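Local coordinates for protein serpin-ZX (PDB 3LE2) that inhibits metacaspase-9 by cleavage of its reactive center loop and covalent binding, and limits the protease RD21A, so controlling programmed cell death, at residues 85-88 against 92-95; 43-48 against 118-123; 190-195 against 200-205; 19-24 against 251-256; 179-184 against 208-213. One frame throughout, in Å; residues are numbered along the deposited sequence. Where two conformers were deposited one is given.

The five contacts are spread over one serpin body, and apart from interactions 3 and 5, which adjoin in sequence with centres about 20 Å apart, none touches another. Interaction 4 joins an early helix to a much later one, and the other four lie along the chain between its halves. Interaction 1 is likewise nested inside the loop closed by interaction 2, their nearest atoms about 9 Å apart. Interactions 2 and 3 are the most distant pair, with centres about 42 Å apart. No contact contains the reactive bond Arg353-Gly354. Interaction 5 nevertheless has neighbours in the reactive center loop: Lys182 bridges to Glu341, and Lys211 to Glu359.

Interaction 1. Residues 85-88 against 92-95; sequences DGSA and PKLS
Asp85 is the hub that fastens the turn 85-88 to residues 92-95, and its two carboxylate oxygens face different surroundings. OD1 belongs to the tight side. It accepts from Leu94 N at 3.0 Å and from Ser87 N, also 3.0 Å from OD1, the two N-H groups coming over opposite faces of the carboxylate, so that they clamp it between them. CG stands anti to the backbone N (chi1 -176°), which brings the short acid within reach of both amides. Beside it the main chains close up, and Gly86 N donates to Pro92 O at 2.9 Å. Glycine suits this place because it sets no side chain against that oxygen. Pro92 and Leu94, both buried, lie on Phe175 of strand 167-176.

The outer side is looser and wetter. Asp85 OD2 takes Ser87 OG at 2.6 Å and Lys93 NZ at 2.9 Å, again from opposite faces, the second bond being a salt bridge. Lys93 bends at chi2 (71°), and its CD passes 3.5 Å from Ser87 OG. A water accepts from Lys93 NZ and gives Ser87 OG a weak bond, and an acetate ion lies close to the serine. With OD1 bound to the amide two residues on, the arrangement is an Asx turn, placed where helix 68-83 hands over to strand 93-103 of the serpin's sheet A.

Interaction 2. Residues 43-48 against 118-123; sequences VLSIIA and DSYKAA
One face of the Tyr120 ring carries Ile46, whose CG1 sits over its centre, 3.7 Å from the ring centroid and 11° off the normal. This is a CH-pi contact, in which the methylene lies close to all six ring carbons. At the hydroxyl end Ser45 comes in obliquely, its CB 3.3 Å from Tyr120 OH.

The isoleucine points CG1 away from its carbonyl carbon (chi1 -67°) and extends the chain from there (chi2 172°). Its CD1 therefore runs back over the root of the ring, 4.1 Å from Tyr120 CG, and on to the methyl of Ala122, with CD1 4.2 Å from Ala122 CB. The two long side chains slide past each other in opposite senses, tyrosine reaching toward helix 37-49 while isoleucine reaches back toward the loop that follows helix 110-119. Alanine suits its place because its small methyl offers an apolar surface to Ile46 CD1.

Ile46 also touches Phe169 of strand 167-176, and Leu71 of helix 68-83 touches Ser45. No hydrogen bond crosses between the two segments. Their polar ends are served by others: Tyr120 OH bonds Asn72 OD1, and Ser45 OG bonds Asn41 O one turn earlier in its own helix. The contact thus rests on dispersion and CH-pi contact, while the one polar atom of the tyrosine side chain is satisfied by Asn72 in the buried interior.

Interaction 3. Residues 190-195 against 200-205; sequences EGEFHL and KVTAPF
Phe193 and Phe205 meet on one face of this antiparallel hairpin, crossing at about a right angle, with Phe205 CZ near the plane of the Phe193 ring at its edge and 4.1 Å from Phe193 CD1. Phe193 throws its ring anti to the backbone N (chi1 -174°). Phe205 lies alongside Gly191, its edge turned to that carbonyl so that CE2 is 3.6 Å from Gly191 O in the ring plane. The bare glycine lets the aromatic edge rest on the main chain. On the same face Val201 meets Leu195, with Val201 CG2 3.8 Å from Leu195 CD1.

The other face is polar. Thr202 crosses Glu192 obliquely, its OG1 donating to the syn lone pair of Glu192 OE2 at 2.6 Å. Lys200, bent at chi2 and chi4, crosses His194 obliquely, with NZ at the imidazole edge, in its plane and 3.1 Å from His194 CD2; His194 ND1 is hydrogen-bonded to Asp367 O. Glu190 CB lies beside the Thr202 methyl, and a water links Glu190 OE1 to Thr202 O. Between these faces the backbones pair, as where Phe193 N donates to Val201 O (2.8 Å, 173°).

The short segments run 130° apart, as in a strongly twisted hairpin. It pairs on through strand 277-289 to strand 361-365, corresponding to serpin sheet C; Phe205 rests on Pro280, and Phe193 on Pro369 and on Pro391 near the C-terminus.

Interaction 4. Residues 19-24 against 251-256; sequences LAKHVI and DLLDKI
Lys21 and Leu253 have the nearest CA atoms of two helical segments that run roughly antiparallel, their directions 148° apart and their axes 10.4 Å from each other. That spacing is wide, and side chains span it. Leu253 projects CG anti to its backbone N (chi1 -172°), so that CD2 reaches the other helix and lies 3.6 Å from Lys21 CA. There it also meets Ile24 tip to tip, with Leu253 CD2 3.7 Å from Ile24 CD1. The branched and the forked side chain suit this place, since both present methyl groups to the gap.

Helices 5-25 and 249-258 lie against the sheet B strands of the serpin fold: Leu253 and Ile256 rest on Leu371 of strand 370-376, Ala20 on Ile385 and Ile24 on Gln387 of strand 382-388.

Toward the partly exposed side, in one of its two modelled conformers, Lys21 bends at chi2 (73°) and its aliphatic stem runs past Leu253 in the opposite sense. A lysine fits here because its methylenes can lie on leucine while its ammonium group reaches on to an acid. In that conformer Lys21 NZ stands 2.9 Å from Asp254 OD1, a salt bridge that is doubtful for this reason and weak as a hydrogen bond. The same Lys21 NZ makes a second weak bond to Ser250 O.

Interaction 5. Residues 179-184 against 208-213; sequences WNEKFD and SKKKQY
Lys210 reaches across to Glu181 with its outer half, while its inner half stays with its own turn. CB lies 3.5 Å from Ser208 OG, and CG, slightly farther from that hydroxyl, leads outward. CD is the first atom to meet the other segment, 3.4 Å from Glu181 OE1, and CE follows at 3.5 Å from that oxygen. A bend at chi4 (77°) then turns NZ back: it ends 3.8 Å from Glu181 OE1, a long salt bridge, and 3.2 Å from a water. The long flexible chains of lysine and glutamate suit this exposed surface.

That water also donates to Lys182 O at 3.0 Å and is 2.8 Å from Ser208 OG, so it joins the loop to the turn where no direct hydrogen bond does. Ser208 OG takes the backbone N-H of Lys210, an ST turn in the link between strands 200-207 and 212-217. The opposite segment belongs to the loop between strands 167-176 and 189-194.

Lys182 and Lys211 reach the two end portions of the serpin's reactive center loop, through salt bridges with Glu341 and Glu359 respectively. Phe183, whose aromatic ring is buried, approaches Ser208 CB obliquely, and both residues lean on Phe277 of strand 277-289.

Interaction 1. Residues 85-88 against 92-95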
# COMPACT_ATOMS: atom_id res chain seq x y z
N ASP A 85 -1.44 7.83 -12.76
CA ASP A 85 -2.76 7.39 -13.18
C ASP A 85 -2.66 6.65 -14.52
O ASP A 85 -1.92 7.05 -15.42
CB ASP A 85 -3.68 8.60 -13.32
CG ASP A 85 -5.10 8.20 -13.67
OD1 ASP A 85 -5.49 7.03 -13.45
OD2 ASP A 85 -5.84 9.08 -14.16
N GLY A 86 -3.41 5.56 -14.65
CA GLY A 86 -3.34 4.81 -15.88
C GLY A 86 -4.62 4.92 -16.68
O GLY A 86 -4.70 4.39 -17.79
N SER A 87 -5.61 5.60 -16.12
CA SER A 87 -6.93 5.64 -16.73
C SER A 87 -6.92 6.29 -18.11
O SER A 87 -7.63 5.85 -19.02
CB SER A 87 -7.93 6.35 -15.81
OG SER A 87 -7.48 7.65 -15.49
N ALA A 88 -6.12 7.35 -18.29
CA ALA A 88 -6.01 7.99 -19.59
C ALA A 88 -5.67 6.96 -20.67
O ALA A 88 -6.02 7.13 -21.84
CB ALA A 88 -4.96 9.09 -19.56
N PRO A 92 -5.63 1.14 -14.70
CA PRO A 92 -6.35 1.51 -13.49
C PRO A 92 -6.30 3.00 -13.22
O PRO A 92 -5.49 3.74 -13.77
CB PRO A 92 -5.61 0.73 -12.39
CG PRO A 92 -4.96 -0.40 -13.12
CD PRO A 92 -4.53 0.21 -14.42
N LYS A 93 -7.20 3.44 -12.36
CA LYS A 93 -7.24 4.82 -11.94
C LYS A 93 -6.42 4.89 -10.67
O LYS A 93 -6.66 4.13 -9.73
CB LYS A 93 -8.68 5.23 -11.66
CG LYS A 93 -8.84 6.63 -11.06
CD LYS A 93 -8.53 7.68 -12.11
CE LYS A 93 -8.62 9.09 -11.56
NZ LYS A 93 -8.10 10.05 -12.59
N LEU A 94 -5.45 5.80 -10.66
CA LEU A 94 -4.65 6.07 -9.47
C LEU A 94 -4.63 7.56 -9.27
O LEU A 94 -4.57 8.33 -10.24
CB LEU A 94 -3.20 5.60 -9.62
CG LEU A 94 -2.87 4.10 -9.55
CD1 LEU A 94 -3.14 3.41 -10.88
CD2 LEU A 94 -1.41 3.93 -9.14
N SER A 95 -4.67 7.96 -8.01
CA SER A 95 -4.58 9.36 -7.66
C SER A 95 -3.76 9.49 -6.37
O SER A 95 -3.98 8.74 -5.41
CB SER A 95 -5.98 9.95 -7.48
OG SER A 95 -5.89 11.34 -7.25
O HOH W 1 -9.92 9.98 -14.92

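Interaction 2. Residues 43-48 against 118-123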
# COMPACT_ATOMS: atom_id res chain seq x y z
N VAL A 43 7.43 9.25 1.55
CA VAL A 43 7.57 10.22 2.64
C VAL A 43 8.94 10.13 3.33
O VAL A 43 9.61 11.15 3.55
CB VAL A 43 6.46 10.06 3.70
CG1 VAL A 43 6.67 11.06 4.82
CG2 VAL A 43 5.10 10.26 3.07
N LEU A 44 9.35 8.90 3.66
CA LEU A 44 10.64 8.68 4.32
C LEU A 44 11.81 9.16 3.45
O LEU A 44 12.79 9.69 3.97
CB LEU A 44 10.81 7.21 4.73
CG LEU A 44 9.81 6.73 5.79
CD1 LEU A 44 9.91 5.23 6.00
CD2 LEU A 44 10.02 7.47 7.12
N SER A 45 11.69 9.00 2.13
CA SER A 45 12.68 9.55 1.19
C SER A 45 12.73 11.09 1.25
O SER A 45 13.81 11.68 1.23
CB SER A 45 12.38 9.10 -0.24
OG SER A 45 12.40 7.69 -0.35
N ILE A 46 11.56 11.72 1.31
CA ILE A 46 11.48 13.16 1.51
C ILE A 46 12.15 13.61 2.82
O ILE A 46 12.87 14.60 2.86
CB ILE A 46 10.02 13.63 1.46
CG1 ILE A 46 9.47 13.44 0.04
CG2 ILE A 46 9.92 15.09 1.87
CD1 ILE A 46 7.99 13.68 -0.08
N ILE A 47 11.94 12.85 3.88
CA ILE A 47 12.53 13.17 5.17
C ILE A 47 14.04 12.98 5.17
O ILE A 47 14.79 13.77 5.74
CB ILE A 47 11.92 12.31 6.28
CG1 ILE A 47 10.43 12.61 6.42
CG2 ILE A 47 12.66 12.54 7.60
CD1 ILE A 47 9.69 11.62 7.30
N ALA A 48 14.49 11.90 4.54
CA ALA A 48 15.92 11.65 4.47
C ALA A 48 16.59 12.84 3.80
O ALA A 48 17.65 13.29 4.23
CB ALA A 48 16.20 10.36 3.70
N ASP A 118 10.12 18.72 -7.60
CA ASP A 118 10.69 18.10 -8.79
C ASP A 118 10.79 16.57 -8.75
O ASP A 118 10.29 15.87 -9.64
CB ASP A 118 12.08 18.68 -9.07
CG ASP A 118 12.04 20.17 -9.37
OD1 ASP A 118 11.11 20.62 -10.09
OD2 ASP A 118 12.96 20.89 -8.91
N SER A 119 11.46 16.05 -7.73
CA SER A 119 11.61 14.60 -7.62
C SER A 119 10.35 13.93 -7.09
O SER A 119 10.15 12.73 -7.27
CB SER A 119 12.81 14.25 -6.74
OG SER A 119 14.03 14.76 -7.27
N TYR A 120 9.48 14.70 -6.44
CA TYR A 120 8.41 14.10 -5.65
C TYR A 120 7.01 14.60 -6.00
O TYR A 120 6.02 13.96 -5.63
CB TYR A 120 8.68 14.30 -4.16
CG TYR A 120 9.90 13.55 -3.68
CD1 TYR A 120 9.85 12.19 -3.42
CD2 TYR A 120 11.11 14.20 -3.49
CE1 TYR A 120 10.96 11.51 -2.99
CE2 TYR A 120 12.21 13.53 -3.06
CZ TYR A 120 12.14 12.18 -2.81
OH TYR A 120 13.25 11.49 -2.39
N LYS A 121 6.93 15.71 -6.72
CA LYS A 121 5.64 16.31 -7.05
C LYS A 121 4.83 16.50 -5.77
O LYS A 121 3.64 16.19 -5.71
CB LYS A 121 4.90 15.45 -8.07
CG LYS A 121 5.68 15.30 -9.36
CD LYS A 121 4.96 14.43 -10.38
CE LYS A 121 5.96 13.70 -11.27
NZ LYS A 121 7.13 14.56 -11.62
N ALA A 122 5.50 17.04 -4.76
CA ALA A 122 4.96 17.12 -3.41
C ALA A 122 4.87 18.58 -2.99
O ALA A 122 5.80 19.35 -3.20
CB ALA A 122 5.85 16.34 -2.45
N ALA A 123 3.74 18.96 -2.42
CA ALA A 123 3.53 20.32 -1.96
C ALA A 123 4.27 20.54 -0.66
O ALA A 123 4.53 19.61 0.08
CB ALA A 123 2.05 20.58 -1.76

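Interaction 3. Residues 190-195 against 200-205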
# COMPACT_ATOMS: atom_id res chain seq x y z
N GLU A 190 -24.68 -15.38 -1.07
CA GLU A 190 -24.34 -15.22 0.34
C GLU A 190 -23.62 -16.48 0.84
O GLU A 190 -23.82 -17.57 0.31
CB GLU A 190 -25.59 -14.94 1.18
CG GLU A 190 -26.33 -13.67 0.80
CD GLU A 190 -25.45 -12.42 0.87
OE1 GLU A 190 -25.20 -11.91 1.99
OE2 GLU A 190 -25.02 -11.94 -0.20
N GLY A 191 -22.78 -16.31 1.86
CA GLY A 191 -21.99 -17.40 2.41
C GLY A 191 -21.36 -17.03 3.74
O GLY A 191 -21.32 -15.86 4.10
N GLU A 192 -20.86 -18.02 4.47
CA GLU A 192 -20.29 -17.77 5.79
C GLU A 192 -18.81 -17.40 5.77
O GLU A 192 -17.98 -18.12 5.21
CB GLU A 192 -20.51 -18.99 6.70
CG GLU A 192 -22.00 -19.28 7.00
CD GLU A 192 -22.77 -18.04 7.48
OE1 GLU A 192 -22.57 -17.61 8.64
OE2 GLU A 192 -23.60 -17.49 6.71
N PHE A 193 -18.48 -16.27 6.39
CA PHE A 193 -17.08 -15.90 6.62
C PHE A 193 -16.76 -16.18 8.09
O PHE A 193 -17.54 -15.83 8.98
CB PHE A 193 -16.84 -14.43 6.26
CG PHE A 193 -15.40 -14.01 6.34
CD1 PHE A 193 -14.60 -14.02 5.20
CD2 PHE A 193 -14.84 -13.63 7.54
CE1 PHE A 193 -13.28 -13.64 5.28
CE2 PHE A 193 -13.52 -13.25 7.62
CZ PHE A 193 -12.74 -13.26 6.49
N HIS A 194 -15.63 -16.81 8.34
CA HIS A 194 -15.28 -17.19 9.71
C HIS A 194 -14.35 -16.15 10.31
O HIS A 194 -13.18 -16.03 9.91
CB HIS A 194 -14.63 -18.59 9.75
CG HIS A 194 -15.53 -19.68 9.26
ND1 HIS A 194 -15.76 -19.91 7.92
CD2 HIS A 194 -16.28 -20.59 9.92
CE1 HIS A 194 -16.61 -20.91 7.78
NE2 HIS A 194 -16.93 -21.35 8.98
N LEU A 195 -14.88 -15.40 11.28
CA LEU A 195 -14.13 -14.36 11.97
C LEU A 195 -13.09 -14.95 12.92
O LEU A 195 -13.24 -16.07 13.40
CB LEU A 195 -15.10 -13.47 12.76
CG LEU A 195 -15.52 -12.09 12.25
CD1 LEU A 195 -15.73 -12.02 10.75
CD2 LEU A 195 -16.79 -11.66 12.98
N LYS A 200 -19.09 -16.47 13.06
CA LYS A 200 -19.25 -16.44 11.62
C LYS A 200 -20.20 -15.29 11.26
O LYS A 200 -20.97 -14.84 12.11
CB LYS A 200 -19.83 -17.77 11.10
CG LYS A 200 -19.01 -19.02 11.40
CD LYS A 200 -19.27 -19.57 12.80
CE LYS A 200 -18.80 -21.03 12.95
NZ LYS A 200 -17.32 -21.22 12.78
N VAL A 201 -20.15 -14.84 10.00
CA VAL A 201 -21.04 -13.81 9.49
C VAL A 201 -21.39 -14.10 8.03
O VAL A 201 -20.60 -14.72 7.32
CB VAL A 201 -20.41 -12.40 9.56
CG1 VAL A 201 -20.34 -11.92 11.01
CG2 VAL A 201 -19.03 -12.38 8.88
N THR A 202 -22.57 -13.67 7.59
CA THR A 202 -23.02 -13.95 6.23
C THR A 202 -22.63 -12.81 5.29
O THR A 202 -22.91 -11.65 5.57
CB THR A 202 -24.55 -14.16 6.17
OG1 THR A 202 -24.90 -15.28 6.98
CG2 THR A 202 -25.00 -14.42 4.75
N ALA A 203 -21.99 -13.15 4.18
CA ALA A 203 -21.44 -12.14 3.29
C ALA A 203 -21.48 -12.59 1.82
O ALA A 203 -21.51 -13.79 1.53
CB ALA A 203 -20.01 -11.80 3.72
N PRO A 204 -21.50 -11.62 0.88
CA PRO A 204 -21.46 -11.93 -0.55
C PRO A 204 -20.09 -12.48 -1.00
O PRO A 204 -19.07 -11.81 -0.87
CB PRO A 204 -21.71 -10.56 -1.22
CG PRO A 204 -21.96 -9.58 -0.12
CD PRO A 204 -21.51 -10.18 1.16
N PHE A 205 -20.09 -13.71 -1.51
CA PHE A 205 -18.90 -14.31 -2.10
C PHE A 205 -19.04 -14.39 -3.62
O PHE A 205 -20.01 -14.97 -4.12
CB PHE A 205 -18.68 -15.72 -1.57
CG PHE A 205 -18.07 -15.77 -0.19
CD1 PHE A 205 -16.70 -15.78 -0.02
CD2 PHE A 205 -18.88 -15.85 0.94
CE1 PHE A 205 -16.13 -15.86 1.23
CE2 PHE A 205 -18.31 -15.92 2.21
CZ PHE A 205 -16.93 -15.93 2.36
O HOH W 2 -24.49 -9.95 3.38
O HOH W 3 -15.04 -18.64 13.20

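Interaction 4. Residues 19-24 against 251-256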
# COMPACT_ATOMS: atom_id res chain seq x y z
N LEU A 19 6.42 -4.04 8.45
CA LEU A 19 5.64 -2.83 8.73
C LEU A 19 4.16 -3.20 8.80
O LEU A 19 3.47 -2.84 9.76
CB LEU A 19 5.92 -1.75 7.68
CG LEU A 19 5.03 -0.49 7.73
CD1 LEU A 19 5.12 0.18 9.08
CD2 LEU A 19 5.39 0.49 6.62
N ALA A 20 3.66 -3.93 7.80
CA ALA A 20 2.26 -4.36 7.83
C ALA A 20 1.92 -5.15 9.09
O ALA A 20 0.84 -5.02 9.65
CB ALA A 20 1.92 -5.17 6.58
N LYS A 21 2.86 -5.99 9.54
CA LYS A 21 2.67 -6.76 10.77
C LYS A 21 2.50 -5.81 11.94
O LYS A 21 1.58 -5.96 12.74
CB LYS A 21 3.87 -7.69 11.01
CG LYS A 21 3.81 -8.53 12.29
CD LYS A 21 2.79 -9.67 12.20
CE LYS A 21 2.87 -10.58 13.42
NZ LYS A 21 1.90 -11.73 13.38
N HIS A 22 3.39 -4.83 12.04
CA HIS A 22 3.32 -3.87 13.14
C HIS A 22 2.06 -3.00 13.10
O HIS A 22 1.51 -2.69 14.13
CB HIS A 22 4.57 -2.98 13.19
CG HIS A 22 5.80 -3.71 13.65
ND1 HIS A 22 6.60 -3.24 14.66
CD2 HIS A 22 6.35 -4.87 13.24
CE1 HIS A 22 7.61 -4.08 14.85
NE2 HIS A 22 7.48 -5.08 14.00
N VAL A 23 1.61 -2.61 11.91
CA VAL A 23 0.36 -1.86 11.80
C VAL A 23 -0.80 -2.72 12.31
O VAL A 23 -1.60 -2.27 13.13
CB VAL A 23 0.05 -1.42 10.37
CG1 VAL A 23 -1.37 -0.84 10.29
CG2 VAL A 23 1.10 -0.42 9.88
N ILE A 24 -0.87 -3.96 11.84
CA ILE A 24 -1.91 -4.87 12.29
C ILE A 24 -1.92 -5.04 13.81
O ILE A 24 -2.97 -5.25 14.41
CB ILE A 24 -1.80 -6.23 11.57
CG1 ILE A 24 -2.07 -6.03 10.08
CG2 ILE A 24 -2.79 -7.24 12.16
CD1 ILE A 24 -1.66 -7.19 9.20
N ASP A 251 0.16 -16.44 11.83
CA ASP A 251 1.33 -17.29 11.62
C ASP A 251 1.86 -17.15 10.19
O ASP A 251 3.07 -17.12 9.96
CB ASP A 251 0.99 -18.75 11.93
CG ASP A 251 0.95 -19.04 13.43
OD1 ASP A 251 1.22 -18.12 14.24
OD2 ASP A 251 0.64 -20.19 13.79
N LEU A 252 0.94 -17.05 9.23
CA LEU A 252 1.33 -16.85 7.85
C LEU A 252 2.12 -15.57 7.70
O LEU A 252 3.11 -15.52 6.99
CB LEU A 252 0.12 -16.82 6.94
CG LEU A 252 0.46 -16.49 5.49
CD1 LEU A 252 1.45 -17.53 4.96
CD2 LEU A 252 -0.82 -16.45 4.65
N LEU A 253 1.68 -14.52 8.39
CA LEU A 253 2.37 -13.24 8.30
C LEU A 253 3.74 -13.33 9.00
O LEU A 253 4.73 -12.74 8.54
CB LEU A 253 1.50 -12.09 8.85
CG LEU A 253 2.03 -10.65 8.65
CD1 LEU A 253 2.33 -10.31 7.17
CD2 LEU A 253 1.08 -9.65 9.23
N ASP A 254 3.82 -14.09 10.08
CA ASP A 254 5.12 -14.35 10.70
C ASP A 254 6.10 -15.03 9.74
O ASP A 254 7.26 -14.63 9.63
CB ASP A 254 4.96 -15.20 11.96
CG ASP A 254 4.36 -14.43 13.11
OD1 ASP A 254 4.35 -13.17 13.07
OD2 ASP A 254 3.92 -15.09 14.08
N LYS A 255 5.63 -16.06 9.04
CA LYS A 255 6.42 -16.73 8.01
C LYS A 255 6.88 -15.76 6.92
O LYS A 255 8.06 -15.71 6.58
CB LYS A 255 5.63 -17.86 7.36
CG LYS A 255 6.28 -18.42 6.09
CD LYS A 255 5.48 -19.59 5.52
CE LYS A 255 5.79 -20.92 6.24
NZ LYS A 255 5.06 -22.10 5.65
N ILE A 256 5.94 -15.00 6.39
CA ILE A 256 6.27 -14.00 5.39
C ILE A 256 7.36 -13.05 5.89
O ILE A 256 8.36 -12.85 5.23
CB ILE A 256 5.02 -13.24 4.93
CG1 ILE A 256 4.07 -14.21 4.23
CG2 ILE A 256 5.39 -12.07 4.03
CD1 ILE A 256 2.74 -13.63 3.89

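Interaction 5. Residues 179-184 against 208-213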
# COMPACT_ATOMS: atom_id res chain seq x y z
N TRP A 179 -10.86 -5.65 -13.35
CA TRP A 179 -10.24 -6.95 -13.56
C TRP A 179 -10.08 -7.26 -15.04
O TRP A 179 -10.89 -6.82 -15.87
CB TRP A 179 -11.06 -8.09 -12.93
CG TRP A 179 -11.28 -8.00 -11.44
CD1 TRP A 179 -12.49 -8.02 -10.79
CD2 TRP A 179 -10.28 -7.88 -10.42
NE1 TRP A 179 -12.29 -7.93 -9.43
CE2 TRP A 179 -10.95 -7.84 -9.18
CE3 TRP A 179 -8.88 -7.81 -10.43
CZ2 TRP A 179 -10.27 -7.73 -7.97
CZ3 TRP A 179 -8.21 -7.69 -9.22
CH2 TRP A 179 -8.90 -7.65 -8.01
N ASN A 180 -9.04 -8.01 -15.37
CA ASN A 180 -8.86 -8.57 -16.70
C ASN A 180 -9.97 -9.58 -17.05
O ASN A 180 -10.36 -9.73 -18.20
CB ASN A 180 -7.49 -9.24 -16.80
CG ASN A 180 -6.96 -9.28 -18.21
OD1 ASN A 180 -7.30 -8.44 -19.04
ND2 ASN A 180 -6.11 -10.26 -18.49
N GLU A 181 -10.49 -10.26 -16.03
CA GLU A 181 -11.60 -11.19 -16.18
C GLU A 181 -12.71 -10.85 -15.20
O GLU A 181 -12.56 -11.06 -14.00
CB GLU A 181 -11.13 -12.61 -15.87
CG GLU A 181 -10.13 -13.17 -16.85
CD GLU A 181 -10.79 -13.77 -18.07
OE1 GLU A 181 -12.02 -14.01 -18.03
OE2 GLU A 181 -10.07 -14.00 -19.07
N LYS A 182 -13.83 -10.34 -15.69
CA LYS A 182 -14.95 -10.04 -14.81
C LYS A 182 -15.46 -11.31 -14.13
O LYS A 182 -15.24 -12.42 -14.62
CB LYS A 182 -16.08 -9.35 -15.57
CG LYS A 182 -16.74 -10.21 -16.66
CD LYS A 182 -17.59 -9.34 -17.58
CE LYS A 182 -18.20 -10.14 -18.72
NZ LYS A 182 -18.87 -9.24 -19.71
N PHE A 183 -16.13 -11.14 -12.99
CA PHE A 183 -16.89 -12.22 -12.38
C PHE A 183 -18.33 -12.03 -12.81
O PHE A 183 -18.76 -10.91 -13.04
CB PHE A 183 -16.83 -12.14 -10.86
CG PHE A 183 -15.46 -12.36 -10.30
CD1 PHE A 183 -15.12 -13.57 -9.73
CD2 PHE A 183 -14.51 -11.35 -10.35
CE1 PHE A 183 -13.86 -13.77 -9.21
CE2 PHE A 183 -13.25 -11.54 -9.84
CZ PHE A 183 -12.92 -12.76 -9.26
N ASP A 184 -19.08 -13.13 -12.92
CA ASP A 184 -20.50 -13.05 -13.24
C ASP A 184 -21.28 -12.70 -11.98
O ASP A 184 -21.42 -13.53 -11.07
CB ASP A 184 -21.00 -14.36 -13.85
CG ASP A 184 -22.40 -14.23 -14.46
OD1 ASP A 184 -23.21 -13.42 -13.95
OD2 ASP A 184 -22.69 -14.93 -15.44
N SER A 208 -16.50 -18.28 -9.69
CA SER A 208 -16.18 -18.46 -11.10
C SER A 208 -15.82 -19.90 -11.41
O SER A 208 -15.40 -20.66 -10.53
CB SER A 208 -15.03 -17.55 -11.53
OG SER A 208 -14.65 -17.84 -12.86
N LYS A 209 -16.00 -20.29 -12.67
CA LYS A 209 -15.63 -21.63 -13.08
C LYS A 209 -14.48 -21.57 -14.06
O LYS A 209 -13.96 -22.60 -14.48
CB LYS A 209 -16.82 -22.40 -13.67
CG LYS A 209 -17.60 -23.22 -12.64
CD LYS A 209 -18.73 -24.03 -13.28
CE LYS A 209 -19.25 -25.11 -12.34
NZ LYS A 209 -19.60 -24.58 -10.98
N LYS A 210 -14.08 -20.35 -14.41
CA LYS A 210 -12.89 -20.15 -15.23
C LYS A 210 -11.63 -20.59 -14.48
O LYS A 210 -11.65 -20.77 -13.26
CB LYS A 210 -12.75 -18.68 -15.64
CG LYS A 210 -13.91 -18.17 -16.48
CD LYS A 210 -13.47 -17.01 -17.36
CE LYS A 210 -14.65 -16.35 -18.06
NZ LYS A 210 -15.43 -15.46 -17.14
N LYS A 211 -10.54 -20.76 -15.20
CA LYS A 211 -9.30 -21.15 -14.56
C LYS A 211 -8.70 -19.95 -13.83
O LYS A 211 -8.88 -18.81 -14.25
CB LYS A 211 -8.34 -21.72 -15.61
CG LYS A 211 -8.91 -22.93 -16.36
CD LYS A 211 -7.90 -23.52 -17.36
CE LYS A 211 -8.54 -24.57 -18.28
NZ LYS A 211 -8.92 -25.85 -17.60
N GLN A 212 -7.99 -20.20 -12.74
CA GLN A 212 -7.39 -19.10 -11.98
C GLN A 212 -5.88 -19.28 -11.74
O GLN A 212 -5.38 -20.40 -11.70
CB GLN A 212 -8.12 -18.92 -10.63
CG GLN A 212 -9.67 -18.85 -10.71
CD GLN A 212 -10.18 -17.61 -11.41
OE1 GLN A 212 -9.56 -16.54 -11.34
NE2 GLN A 212 -11.30 -17.74 -12.10
N TYR A 213 -5.16 -18.17 -11.57
CA TYR A 213 -3.77 -18.20 -11.10
C TYR A 213 -3.72 -18.56 -9.61
O TYR A 213 -3.73 -17.68 -8.74
CB TYR A 213 -3.09 -16.84 -11.30
CG TYR A 213 -2.94 -16.41 -12.75
CD1 TYR A 213 -1.97 -16.99 -13.57
CD2 TYR A 213 -3.75 -15.41 -13.30
CE1 TYR A 213 -1.82 -16.60 -14.89
CE2 TYR A 213 -3.62 -15.02 -14.61
CZ TYR A 213 -2.64 -15.63 -15.41
OH TYR A 213 -2.48 -15.25 -16.72
O HOH W 4 -14.58 -15.30 -14.04